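PDB 2I5H: DUF655 domain-containing protein from Archaeoglobus fulgidus, which is of unknown function but belongs to the DUF655 family, grouped with helix-hairpin-helix proteins, which makes a role in nucleic-acid binding plausible. Local coordinates for residues Asp93-Pro96 and Ala97-Thr100; Ile106-Ile109 and Ile110-Glu114; Pro173-Leu176 and Ile177-Ile181; Pro188-Lys191 and Tyr192-Phe195. One frame throughout, in Å; residues are numbered along the deposited sequence.

In the fold
Contact 3 is the buried one, contacts 1 and 2 are partly buried, and contact 4 lies at the surface. Contacts 1 and 2 belong to helix 96-111, one near its start and the other towards its end, with centres about 20 Å apart. Contact 2 packs directly on contact 3 of helix 173-186, centres about 10 Å apart. Residues 188-195 of contact 4 fold back on that same helix. The chemistry follows position: a hydroxyl cap beside the sheet in contact 1; a helix end with polar neighbours outside and isoleucines inward in contact 2; regular helix bonding with a buried apolar face in contact 3; an ammonium group bonded to carbonyls in contact 4.

Contact 1: residues Asp93-Pro96 and Ala97-Thr100; sequences DLTP and AAKT
T95 OG1 accepts the backbone N-H of A98 at 3.0 Å with an angle of 155° at the hydrogen, the N-cap bond that starts helix 96-111. The oxygen is brought under the first turn by chi1 of 61°, which sets it between the backbone N and the carbonyl carbon of T95. The same hydroxyl is hydrogen-bonded to OD2 of D25 on strand 20-27, so the cap also ties the helix start to the sheet. A valine in place of T95 would keep the bulk but would probably leave the A98 N-H without its capping acceptor and the D25 carboxylate without this partner. The first regular helix bond follows at once, K99 N to T95 O at 2.9 Å.

One residue on, P96 O takes two donors of T100, its N at 3.0 Å and its OG1 at 3.1 Å. They approach from opposite faces of the carbonyl plane, so the hydroxyl adds to the helix bond without displacing it.

Packing surrounds this polar frame. L94 sends its CB to within 4.0 Å of A98 CB, and both side chains reach L24 of strand 20-27. K99, extended beyond CG, runs back along the preceding loop: its CG lies 3.7 Å from L94 CB, and further out its CE is 3.7 Å from L94 O.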
loop_
_atom_site.group_PDB
_atom_site.type_symbol
_atom_site.label_atom_id
_atom_site.label_comp_id
_atom_site.label_asym_id
_atom_site.label_seq_id
_atom_site.Cartn_x
_atom_site.Cartn_y
_atom_site.Cartn_z
ATOM N N ASP A 93 11.351 -0.695 9.897
ATOM C CA ASP A 93 11.987 0.617 9.914
ATOM C C ASP A 93 10.985 1.759 9.963
ATOM O O ASP A 93 11.369 2.911 10.146
ATOM C CB ASP A 93 12.892 0.770 8.690
ATOM C CG ASP A 93 13.945 -0.316 8.620
ATOM O OD1 ASP A 93 14.751 -0.410 9.570
ATOM O OD2 ASP A 93 13.965 -1.072 7.626
ATOM N N LEU A 94 9.707 1.445 9.785
ATOM C CA LEU A 94 8.676 2.474 9.841
ATOM C C LEU A 94 8.501 2.945 11.277
ATOM O O LEU A 94 8.640 2.159 12.218
ATOM C CB LEU A 94 7.336 1.934 9.334
ATOM C CG LEU A 94 7.195 1.604 7.846
ATOM C CD1 LEU A 94 5.831 0.975 7.607
ATOM C CD2 LEU A 94 7.355 2.883 7.011
ATOM N N THR A 95 8.215 4.231 11.446
ATOM C CA THR A 95 7.985 4.779 12.779
ATOM C C THR A 95 6.652 4.208 13.260
ATOM O O THR A 95 5.893 3.644 12.477
ATOM C CB THR A 95 7.854 6.316 12.755
ATOM O OG1 THR A 95 6.735 6.684 11.938
ATOM C CG2 THR A 95 9.119 6.961 12.220
ATOM N N PRO A 96 6.356 4.334 14.563
ATOM C CA PRO A 96 5.089 3.816 15.090
ATOM C C PRO A 96 3.908 4.490 14.401
ATOM O O PRO A 96 2.915 3.844 14.063
ATOM C CB PRO A 96 5.168 4.171 16.572
ATOM C CG PRO A 96 6.640 4.043 16.856
ATOM C CD PRO A 96 7.245 4.760 15.658
ATOM N N ALA A 97 4.032 5.795 14.193
ATOM C CA ALA A 97 2.988 6.573 13.540
ATOM C C ALA A 97 2.811 6.088 12.105
ATOM O O ALA A 97 1.689 5.930 11.630
ATOM C CB ALA A 97 3.353 8.049 13.559
ATOM N N ALA A 98 3.921 5.840 11.416
ATOM C CA ALA A 98 3.847 5.365 10.040
ATOM C C ALA A 98 3.164 3.999 9.953
ATOM O O ALA A 98 2.379 3.747 9.035
ATOM C CB ALA A 98 5.240 5.291 9.441
ATOM N N LYS A 99 3.470 3.114 10.901
ATOM C CA LYS A 99 2.858 1.793 10.904
ATOM C C LYS A 99 1.348 1.904 11.108
ATOM O O LYS A 99 0.567 1.197 10.465
ATOM C CB LYS A 99 3.462 0.916 12.009
ATOM C CG LYS A 99 4.907 0.490 11.767
ATOM C CD LYS A 99 5.342 -0.515 12.817
ATOM C CE LYS A 99 6.774 -0.969 12.602
ATOM N NZ LYS A 99 7.175 -1.944 13.650
ATOM N N THR A 100 0.932 2.791 12.005
ATOM C CA THR A 100 -0.493 2.968 12.255
ATOM C C THR A 100 -1.210 3.484 11.011
ATOM O O THR A 100 -2.314 3.047 10.698
ATOM C CB THR A 100 -0.752 3.967 13.393
ATOM O OG1 THR A 100 -0.077 3.531 14.576
ATOM C CG2 THR A 100 -2.250 4.073 13.677
#

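Contact 2: residues Ile106-Ile109 and Ile110-Glu114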
loop_
_atom_site.group_PDB
_atom_site.type_symbol
_atom_site.label_atom_id
_atom_site.label_comp_id
_atom_site.label_asym_id
_atom_site.label_seq_id
_atom_site.Cartn_x
_atom_site.Cartn_y
_atom_site.Cartn_z
ATOM N N ILE A 106 -2.772 2.822 2.356
ATOM C CA ILE A 106 -2.854 1.828 1.288
ATOM C C ILE A 106 -4.299 1.746 0.788
ATOM O O ILE A 106 -4.547 1.663 -0.416
ATOM C CB ILE A 106 -2.402 0.433 1.775
ATOM C CG1 ILE A 106 -0.889 0.436 2.016
ATOM C CG2 ILE A 106 -2.768 -0.628 0.739
ATOM C CD1 ILE A 106 -0.347 -0.870 2.563
ATOM N N GLU A 107 -5.248 1.779 1.715
ATOM C CA GLU A 107 -6.662 1.716 1.359
ATOM C C GLU A 107 -7.017 2.903 0.469
ATOM O O GLU A 107 -7.754 2.764 -0.504
ATOM C CB GLU A 107 -7.519 1.732 2.623
ATOM C CG GLU A 107 -9.006 1.548 2.380
ATOM C CD GLU A 107 -9.802 1.574 3.668
ATOM O OE1 GLU A 107 -9.784 2.619 4.351
ATOM O OE2 GLU A 107 -10.436 0.551 4.003
ATOM N N HIS A 108 -6.478 4.070 0.809
ATOM C CA HIS A 108 -6.715 5.288 0.047
ATOM C C HIS A 108 -6.199 5.103 -1.375
ATOM O O HIS A 108 -6.880 5.434 -2.346
ATOM C CB HIS A 108 -5.984 6.462 0.708
ATOM C CG HIS A 108 -6.192 7.773 0.018
ATOM N ND1 HIS A 108 -7.380 8.470 0.084
ATOM C CD2 HIS A 108 -5.362 8.519 -0.748
ATOM C CE1 HIS A 108 -7.272 9.588 -0.611
ATOM N NE2 HIS A 108 -6.056 9.643 -1.125
ATOM N N ILE A 109 -4.986 4.573 -1.485
ATOM C CA ILE A 109 -4.355 4.339 -2.777
ATOM C C ILE A 109 -5.163 3.408 -3.683
ATOM O O ILE A 109 -5.403 3.722 -4.847
ATOM C CB ILE A 109 -2.939 3.752 -2.591
ATOM C CG1 ILE A 109 -2.045 4.780 -1.887
ATOM C CG2 ILE A 109 -2.341 3.369 -3.940
ATOM C CD1 ILE A 109 -0.681 4.243 -1.499
ATOM N N ILE A 110 -5.589 2.265 -3.159
ATOM C CA ILE A 110 -6.345 1.331 -3.985
ATOM C C ILE A 110 -7.696 1.898 -4.417
ATOM O O ILE A 110 -8.191 1.570 -5.495
ATOM C CB ILE A 110 -6.554 -0.019 -3.270
ATOM C CG1 ILE A 110 -7.335 0.182 -1.973
ATOM C CG2 ILE A 110 -5.199 -0.663 -2.991
ATOM C CD1 ILE A 110 -7.665 -1.112 -1.257
ATOM N N LYS A 111 -8.283 2.752 -3.586
ATOM C CA LYS A 111 -9.568 3.365 -3.915
ATOM C C LYS A 111 -9.433 4.385 -5.045
ATOM O O LYS A 111 -10.417 4.726 -5.704
ATOM C CB LYS A 111 -10.169 4.050 -2.685
ATOM C CG LYS A 111 -10.692 3.095 -1.623
ATOM C CD LYS A 111 -11.326 3.858 -0.468
ATOM C CE LYS A 111 -11.954 2.921 0.549
ATOM N NZ LYS A 111 -12.597 3.673 1.664
ATOM N N GLN A 112 -8.215 4.873 -5.268
ATOM C CA GLN A 112 -7.971 5.855 -6.321
ATOM C C GLN A 112 -7.688 5.153 -7.641
ATOM O O GLN A 112 -7.521 5.794 -8.679
ATOM C CB GLN A 112 -6.783 6.751 -5.954
ATOM C CG GLN A 112 -6.822 7.275 -4.528
ATOM C CD GLN A 112 -8.110 8.004 -4.197
ATOM O OE1 GLN A 112 -8.432 8.213 -3.028
ATOM N NE2 GLN A 112 -8.851 8.404 -5.226
ATOM N N ASP A 113 -7.641 3.826 -7.591
ATOM C CA ASP A 113 -7.375 3.016 -8.769
ATOM C C ASP A 113 -8.150 1.709 -8.625
ATOM O O ASP A 113 -7.618 0.617 -8.832
ATOM C CB ASP A 113 -5.870 2.761 -8.877
ATOM C CG ASP A 113 -5.496 1.970 -10.109
ATOM O OD1 ASP A 113 -6.056 2.242 -11.192
ATOM O OD2 ASP A 113 -4.624 1.083 -9.991
ATOM N N GLU A 114 -9.420 1.847 -8.259
ATOM C CA GLU A 114 -10.317 0.716 -8.057
ATOM C C GLU A 114 -10.305 -0.221 -9.257
ATOM O O GLU A 114 -10.262 -1.441 -9.103
ATOM C CB GLU A 114 -11.739 1.228 -7.807
ATOM C CG GLU A 114 -12.741 0.152 -7.428
ATOM C CD GLU A 114 -14.122 0.715 -7.155
ATOM O OE1 GLU A 114 -14.253 1.568 -6.253
ATOM O OE2 GLU A 114 -15.081 0.305 -7.838
#
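H108 holds its ring off the helix with CG anti to the backbone N (chi1 -179°), while Q112, four residues on, is bent at chi2 (-55°), which turns its amide back over that ring. Q112 OE1 then lies over one face of the imidazole, displaced toward the rim and 3.0 Å from H108 CE1, with the ring and amide planes 56° apart. Neither ring nitrogen is hydrogen-bonded to this oxygen, so the contact is a polar atom resting on a ring face. The H108 ring also meets that of Y22 at a steep angle and touches M69; an alanine here would probably set the Q112 amide free to turn and leave Y22 without its ring neighbour.

E107 and K111 extend side by side in the same direction, K111 CE 3.7 Å from E107 CG. E107 OE1 and K111 NZ stay 4.0 Å apart, longer than a salt bridge.

I110 packs tightly against the preceding turn, its CG1 3.0 Å from E107 O. Its N donates to I106 O at 3.0 Å, and K111 N to E107 O at 3.1 Å. Q112 N has its main bond to I109 O, three residues back, at 3.1 Å from above the carbonyl plane, besides a weak and doubtful one to H108 O; D113 N bonds to I110 O at 3.1 Å. This shift towards three-residue bonds is consistent with the C-terminal turn of helix 96-111, tightening towards 3-10 geometry.

Contact 3: residues Pro173-Leu176 and Ile177-Ile181; sequences PEKL and IVSRI
E174 and V178 join through the straightest bond of the four backbone links across this stretch, V178 N to E174 O at 2.8 Å and 169° at the hydrogen. I177 N to P173 O, S179 N to K175 O at 2.9 Å and R180 N to L176 O complete the series. Branched side chains lie against the carbonyl oxygens four residues earlier. V178 has CG1 anti to the backbone N (chi1 174°), which leaves CG2 lying 3.1 Å from E174 O; likewise I177 CG1 sits 3.2 Å from P173 O. S179 OG comes within 3.0 Å of K175 O, although where its proton goes is not settled.

Around this frame, V178 and E174 rest on I110, with V178 also meeting E107, both of helix 96-111; I177 packs on Y117, F120 and F121 of helix 114-121. Salt bridges to R172 and E184 hold the charged ends of E174 and R180. One face of the helix, carrying I177, V178 and I181, is thus buried, while K175 lies on the exposed side. P173 packs on F160 and I163 of helix 160-166, and with the short glycine-containing turn between them, helix 173-186 is probably the second helix of a helix-hairpin-helix unit.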
loop_
_atom_site.group_PDB
_atom_site.type_symbol
_atom_site.label_atom_id
_atom_site.label_comp_id
_atom_site.label_asym_id
_atom_site.label_seq_id
_atom_site.Cartn_x
_atom_site.Cartn_y
_atom_site.Cartn_z
ATOM N N PRO A 173 -13.840 -5.897 0.021
ATOM C CA PRO A 173 -12.757 -6.246 -0.901
ATOM C C PRO A 173 -11.507 -5.397 -0.686
ATOM O O PRO A 173 -10.388 -5.887 -0.836
ATOM C CB PRO A 173 -13.390 -6.034 -2.276
ATOM C CG PRO A 173 -14.425 -4.983 -2.022
ATOM C CD PRO A 173 -15.026 -5.426 -0.715
ATOM N N GLU A 174 -11.699 -4.130 -0.325
ATOM C CA GLU A 174 -10.570 -3.238 -0.088
ATOM C C GLU A 174 -9.736 -3.750 1.077
ATOM O O GLU A 174 -8.507 -3.761 1.014
ATOM C CB GLU A 174 -11.046 -1.814 0.220
ATOM C CG GLU A 174 -11.916 -1.200 -0.858
ATOM C CD GLU A 174 -13.392 -1.438 -0.614
ATOM O OE1 GLU A 174 -13.775 -2.597 -0.350
ATOM O OE2 GLU A 174 -14.167 -0.462 -0.689
ATOM N N LYS A 175 -10.411 -4.171 2.140
ATOM C CA LYS A 175 -9.729 -4.681 3.323
ATOM C C LYS A 175 -8.934 -5.935 2.987
ATOM O O LYS A 175 -7.834 -6.142 3.501
ATOM C CB LYS A 175 -10.738 -4.989 4.430
ATOM C CG LYS A 175 -10.092 -5.496 5.706
ATOM C CD LYS A 175 -11.062 -5.489 6.874
ATOM C CE LYS A 175 -10.351 -5.883 8.158
ATOM N NZ LYS A 175 -9.188 -4.986 8.422
ATOM N N LEU A 176 -9.500 -6.774 2.126
ATOM C CA LEU A 176 -8.828 -7.998 1.718
ATOM C C LEU A 176 -7.551 -7.633 0.977
ATOM O O LEU A 176 -6.497 -8.222 1.210
ATOM C CB LEU A 176 -9.731 -8.824 0.800
ATOM C CG LEU A 176 -11.029 -9.375 1.389
ATOM C CD1 LEU A 176 -11.832 -10.037 0.277
ATOM C CD2 LEU A 176 -10.722 -10.370 2.502
ATOM N N ILE A 177 -7.654 -6.657 0.081
ATOM C CA ILE A 177 -6.502 -6.213 -0.692
ATOM C C ILE A 177 -5.443 -5.594 0.221
ATOM O O ILE A 177 -4.263 -5.922 0.119
ATOM C CB ILE A 177 -6.908 -5.179 -1.762
ATOM C CG1 ILE A 177 -7.854 -5.821 -2.778
ATOM C CG2 ILE A 177 -5.669 -4.642 -2.464
ATOM C CD1 ILE A 177 -7.244 -6.984 -3.540
ATOM N N VAL A 178 -5.868 -4.700 1.109
ATOM C CA VAL A 178 -4.938 -4.052 2.033
ATOM C C VAL A 178 -4.199 -5.095 2.863
ATOM O O VAL A 178 -2.989 -4.987 3.071
ATOM C CB VAL A 178 -5.672 -3.074 2.982
ATOM C CG1 VAL A 178 -4.708 -2.539 4.028
ATOM C CG2 VAL A 178 -6.266 -1.928 2.180
ATOM N N SER A 179 -4.931 -6.104 3.332
ATOM C CA SER A 179 -4.340 -7.172 4.130
ATOM C C SER A 179 -3.254 -7.908 3.362
ATOM O O SER A 179 -2.209 -8.235 3.922
ATOM C CB SER A 179 -5.410 -8.180 4.567
ATOM O OG SER A 179 -6.239 -7.644 5.579
ATOM N N ARG A 180 -3.503 -8.177 2.082
ATOM C CA ARG A 180 -2.519 -8.877 1.264
ATOM C C ARG A 180 -1.289 -8.009 1.030
ATOM O O ARG A 180 -0.160 -8.474 1.166
ATOM C CB ARG A 180 -3.123 -9.296 -0.082
ATOM C CG ARG A 180 -2.138 -10.017 -1.004
ATOM C CD ARG A 180 -1.582 -11.285 -0.359
ATOM N NE ARG A 180 -0.471 -11.849 -1.124
ATOM C CZ ARG A 180 0.164 -12.973 -0.806
ATOM N NH1 ARG A 180 -0.199 -13.665 0.263
ATOM N NH2 ARG A 180 1.174 -13.399 -1.551
ATOM N N ILE A 181 -1.503 -6.744 0.685
ATOM C CA ILE A 181 -0.378 -5.842 0.448
ATOM C C ILE A 181 0.506 -5.740 1.690
ATOM O O ILE A 181 1.728 -5.862 1.608
ATOM C CB ILE A 181 -0.873 -4.440 0.032
ATOM C CG1 ILE A 181 -1.567 -4.536 -1.332
ATOM C CG2 ILE A 181 0.299 -3.463 -0.031
ATOM C CD1 ILE A 181 -2.250 -3.256 -1.778
#

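Contact 4: residues Pro188-Lys191 and Tyr192-Phe195; sequences PQTK and YKLF
In the C-terminal segment that follows helix 173-186, K193 folds back on P188 and T190 and gathers their carbonyls around its ammonium group. K193 NZ donates to P188 O at 2.6 Å and to T190 O at 2.7 Å. At T190 O the nitrogen lies in the carbonyl plane, with a C=O...N angle of 146°, whereas at P188 O it stands well above the plane. A bend at chi2 (-58°) and another at chi4 curl the lysine so that its end reaches both oxygens, and T190, sliding past it in the opposite direction, brings its CG2 to 3.6 Å from K193 NZ. Two backbone carbonyls are thereby held round one cation, which is likely to restrain this irregular loop.

A water spans T190 OG1, at 2.6 Å, and the backbone N of Y192, at 3.1 Å, accepting from that N-H.

K191 and Y192 lie side by side. K191 CG sits over the centre of the Y192 ring, 4.0 Å from the centroid and 8° off the normal, a CH-pi contact, and K191 CE continues to 3.7 Å from Y192 OH.

Beyond the turn, R180 NH2 of helix 173-186 makes a weak hydrogen bond to Y192 O, and E184 accepts from the backbone N-H groups of L194 and F195. The F195 ring meets F120 of helix 114-121 edge to face and packs on I177, R180 and I181 of helix 173-186.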
loop_
_atom_site.group_PDB
_atom_site.type_symbol
_atom_site.label_atom_id
_atom_site.label_comp_id
_atom_site.label_asym_id
_atom_site.label_seq_id
_atom_site.Cartn_x
_atom_site.Cartn_y
_atom_site.Cartn_z
ATOM N N PRO A 188 8.847 -10.120 2.437
ATOM C CA PRO A 188 9.464 -10.031 1.114
ATOM C C PRO A 188 9.897 -11.390 0.570
ATOM O O PRO A 188 10.141 -11.535 -0.626
ATOM C CB PRO A 188 10.640 -9.085 1.348
ATOM C CG PRO A 188 11.012 -9.367 2.771
ATOM C CD PRO A 188 9.666 -9.424 3.447
ATOM N N GLN A 189 9.985 -12.386 1.446
ATOM C CA GLN A 189 10.385 -13.720 1.017
ATOM C C GLN A 189 9.201 -14.599 0.607
ATOM O O GLN A 189 9.395 -15.724 0.140
ATOM C CB GLN A 189 11.201 -14.419 2.113
ATOM C CG GLN A 189 10.511 -14.548 3.462
ATOM C CD GLN A 189 10.289 -13.210 4.143
ATOM O OE1 GLN A 189 11.217 -12.413 4.296
ATOM N NE2 GLN A 189 9.057 -12.962 4.565
ATOM N N THR A 190 7.979 -14.095 0.774
ATOM C CA THR A 190 6.805 -14.873 0.386
ATOM C C THR A 190 6.962 -15.202 -1.096
ATOM O O THR A 190 7.483 -14.392 -1.861
ATOM C CB THR A 190 5.489 -14.087 0.610
ATOM O OG1 THR A 190 4.377 -14.989 0.529
ATOM C CG2 THR A 190 5.317 -12.999 -0.441
ATOM N N LYS A 191 6.518 -16.387 -1.501
ATOM C CA LYS A 191 6.658 -16.812 -2.889
ATOM C C LYS A 191 5.879 -16.007 -3.920
ATOM O O LYS A 191 6.313 -15.884 -5.066
ATOM C CB LYS A 191 6.294 -18.295 -3.032
ATOM C CG LYS A 191 6.374 -18.797 -4.469
ATOM C CD LYS A 191 6.256 -20.308 -4.554
ATOM C CE LYS A 191 6.326 -20.772 -6.002
ATOM N NZ LYS A 191 7.560 -20.289 -6.690
ATOM N N TYR A 192 4.737 -15.456 -3.527
ATOM C CA TYR A 192 3.929 -14.688 -4.463
ATOM C C TYR A 192 3.776 -13.211 -4.109
ATOM O O TYR A 192 3.371 -12.863 -3.004
ATOM C CB TYR A 192 2.546 -15.331 -4.595
ATOM C CG TYR A 192 2.581 -16.710 -5.213
ATOM C CD1 TYR A 192 2.943 -16.886 -6.548
ATOM C CD2 TYR A 192 2.270 -17.842 -4.460
ATOM C CE1 TYR A 192 2.995 -18.155 -7.120
ATOM C CE2 TYR A 192 2.319 -19.116 -5.023
ATOM C CZ TYR A 192 2.683 -19.265 -6.351
ATOM O OH TYR A 192 2.746 -20.521 -6.908
ATOM N N LYS A 193 4.109 -12.348 -5.064
ATOM C CA LYS A 193 3.989 -10.905 -4.881
ATOM C C LYS A 193 2.903 -10.414 -5.832
ATOM O O LYS A 193 3.186 -10.010 -6.960
ATOM C CB LYS A 193 5.315 -10.202 -5.203
ATOM C CG LYS A 193 6.497 -10.611 -4.329
ATOM C CD LYS A 193 6.226 -10.377 -2.853
ATOM C CE LYS A 193 7.494 -10.543 -2.028
ATOM N NZ LYS A 193 8.168 -11.851 -2.275
ATOM N N LEU A 194 1.661 -10.450 -5.365
ATOM C CA LEU A 194 0.518 -10.037 -6.172
ATOM C C LEU A 194 0.424 -8.543 -6.443
ATOM O O LEU A 194 0.132 -8.129 -7.566
ATOM C CB LEU A 194 -0.781 -10.490 -5.502
ATOM C CG LEU A 194 -0.972 -11.991 -5.290
ATOM C CD1 LEU A 194 -2.271 -12.230 -4.536
ATOM C CD2 LEU A 194 -0.983 -12.703 -6.636
ATOM N N PHE A 195 0.671 -7.730 -5.421
ATOM C CA PHE A 195 0.556 -6.287 -5.578
ATOM C C PHE A 195 1.817 -5.489 -5.280
ATOM O O PHE A 195 1.842 -4.277 -5.501
ATOM C CB PHE A 195 -0.574 -5.770 -4.686
ATOM C CG PHE A 195 -1.838 -6.565 -4.795
ATOM C CD1 PHE A 195 -2.531 -6.633 -6.001
ATOM C CD2 PHE A 195 -2.333 -7.260 -3.696
ATOM C CE1 PHE A 195 -3.701 -7.385 -6.109
ATOM C CE2 PHE A 195 -3.500 -8.013 -3.794
ATOM C CZ PHE A 195 -4.186 -8.075 -5.005
HETATM O O HOH W 1 2.781 -16.041 -1.160
#